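Local coordinates for protein MaoC-like dehydratase (Rhodospirillum rubrum, PDB 3EXZ) that probably acts as a hydratase or dehydratase on an acyl thioester, as other MaoC-like proteins of the hot-dog fold do, at residues I63-R66 and L67-S71. Sequence-based numbering, arbitrary orientation.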
loop_
_atom_site.group_PDB
_atom_site.type_symbol
_atom_site.label_atom_id
_atom_site.label_comp_id
_atom_site.label_asym_id
_atom_site.label_seq_id
_atom_site.Cartn_x
_atom_site.Cartn_y
_atom_site.Cartn_z
ATOM N N ILE A 63 0.932 8.596 1.253
ATOM C CA ILE A 63 0.880 9.800 2.099
ATOM C C ILE A 63 1.011 9.359 3.569
ATOM O O ILE A 63 1.657 10.030 4.382
ATOM C CB ILE A 63 -0.469 10.541 1.904
ATOM C CG1 ILE A 63 -0.476 11.234 0.547
ATOM C CG2 ILE A 63 -0.705 11.554 3.019
ATOM C CD1 ILE A 63 -1.830 11.819 0.172
ATOM N N THR A 64 0.401 8.227 3.913
ATOM C CA THR A 64 0.491 7.730 5.281
ATOM C C THR A 64 1.944 7.407 5.615
ATOM O O THR A 64 2.421 7.759 6.691
ATOM C CB THR A 64 -0.388 6.481 5.490
ATOM O OG1 THR A 64 -1.768 6.871 5.446
ATOM C CG2 THR A 64 -0.095 5.825 6.845
HETATM N N MSE A 65 2.663 6.761 4.695
HETATM C CA MSE A 65 4.060 6.432 4.966
HETATM C C MSE A 65 4.892 7.705 5.150
HETATM O O MSE A 65 5.707 7.779 6.068
HETATM C CB MSE A 65 4.660 5.574 3.850
HETATM C CG MSE A 65 6.074 5.110 4.174
HETATM SE SE MSE A 65 6.146 4.078 5.831
HETATM C CE MSE A 65 6.796 5.404 7.072
ATOM N N ARG A 66 4.690 8.700 4.286
ATOM C CA ARG A 66 5.412 9.971 4.406
ATOM C C ARG A 66 5.181 10.588 5.796
ATOM O O ARG A 66 6.130 10.987 6.460
ATOM C CB ARG A 66 4.954 10.960 3.325
ATOM C CG ARG A 66 5.447 12.394 3.550
ATOM C CD ARG A 66 4.999 13.320 2.417
ATOM N NE ARG A 66 5.563 14.669 2.504
ATOM C CZ ARG A 66 5.098 15.649 3.280
ATOM N NH1 ARG A 66 4.048 15.443 4.068
ATOM N NH2 ARG A 66 5.685 16.844 3.261
ATOM N N LEU A 67 3.928 10.670 6.234
ATOM C CA LEU A 67 3.622 11.221 7.552
ATOM C C LEU A 67 4.269 10.406 8.663
ATOM O O LEU A 67 4.743 10.956 9.660
ATOM C CB LEU A 67 2.114 11.242 7.788
ATOM C CG LEU A 67 1.329 12.158 6.844
ATOM C CD1 LEU A 67 -0.165 12.087 7.162
ATOM C CD2 LEU A 67 1.860 13.580 6.980
ATOM N N LEU A 68 4.260 9.089 8.503
ATOM C CA LEU A 68 4.853 8.199 9.485
ATOM C C LEU A 68 6.358 8.444 9.560
ATOM O O LEU A 68 6.934 8.582 10.646
ATOM C CB LEU A 68 4.581 6.736 9.092
ATOM C CG LEU A 68 3.661 5.855 9.975
ATOM C CD1 LEU A 68 2.476 6.651 10.497
ATOM C CD2 LEU A 68 3.197 4.630 9.186
ATOM N N VAL A 69 6.992 8.517 8.397
ATOM C CA VAL A 69 8.426 8.700 8.342
ATOM C C VAL A 69 8.879 10.044 8.869
ATOM O O VAL A 69 9.831 10.114 9.655
ATOM C CB VAL A 69 8.953 8.497 6.885
ATOM C CG1 VAL A 69 10.352 9.076 6.733
ATOM C CG2 VAL A 69 8.977 7.014 6.544
ATOM N N THR A 70 8.180 11.104 8.479
ATOM C CA THR A 70 8.586 12.433 8.892
ATOM C C THR A 70 8.100 12.905 10.255
ATOM O O THR A 70 8.739 13.754 10.872
ATOM C CB THR A 70 8.255 13.479 7.779
ATOM O OG1 THR A 70 6.851 13.478 7.499
ATOM C CG2 THR A 70 9.031 13.143 6.492
ATOM N N SER A 71 7.010 12.343 10.760
ATOM C CA SER A 71 6.529 12.767 12.070
ATOM C C SER A 71 5.766 11.748 12.909
ATOM O O SER A 71 5.905 11.729 14.133
ATOM C CB SER A 71 5.643 14.016 11.921
ATOM O OG SER A 71 4.600 13.823 10.969
#
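A chi1 of 59° in Thr-70 places OG1 between its own backbone N and carbonyl carbon, turned back toward Arg-66 one helical turn earlier, while the chain of the selenomethionine Met-65, bent at both chi2 and chi3, carries CE over Leu-68 CB, a tight 3.3 Å, the two side chains crossing at about a right angle. Both groups lie on helix 57-72 of the hot-dog fold, a worked example of a helix with two faces: Thr-64, Leu-67 and Leu-68 pack on the antiparallel sheet, whereas Met-65, Arg-66, Val-69 and Thr-70 meet the second subunit, where Trp-58 and Glu-32, both of that subunit, pack against Met-65 and Arg-66. Val-69 N reaches Met-65 O at 2.8 Å, and Leu-67 N and Leu-68 N pair likewise with Ile-63 O and Thr-64 O. Arg-66 O accepts twice, from Thr-70 N at 2.9 Å and from Thr-70 OG1 at 2.8 Å; the hydroxyl comes from above the carbonyl plane, 39° out of it. Leu-67 O also accepts twice, from Ser-71 N and from Ser-71 OG at 3.2 Å, but here the hydroxyl lies in the carbonyl plane, on a lone pair; OG is also hydrogen-bonded to Ala-17 N of strand 13-20. Toward the sheet, the CG2 methyl of Ile-63 meets Leu-67 CD1 at 4.2 Å, Leu-67 and Leu-68 rest on Val-100 of strand 97-109, and Thr-64 OG1 is hydrogen-bonded to Thr-125 OG1 and to Thr-60 O. The Arg-66 chain, extended from CG to NE, crosses Leu-67 obliquely, and there the CD2 methyl lies at the guanidinium edge, near its plane, 4.1 Å from NH1.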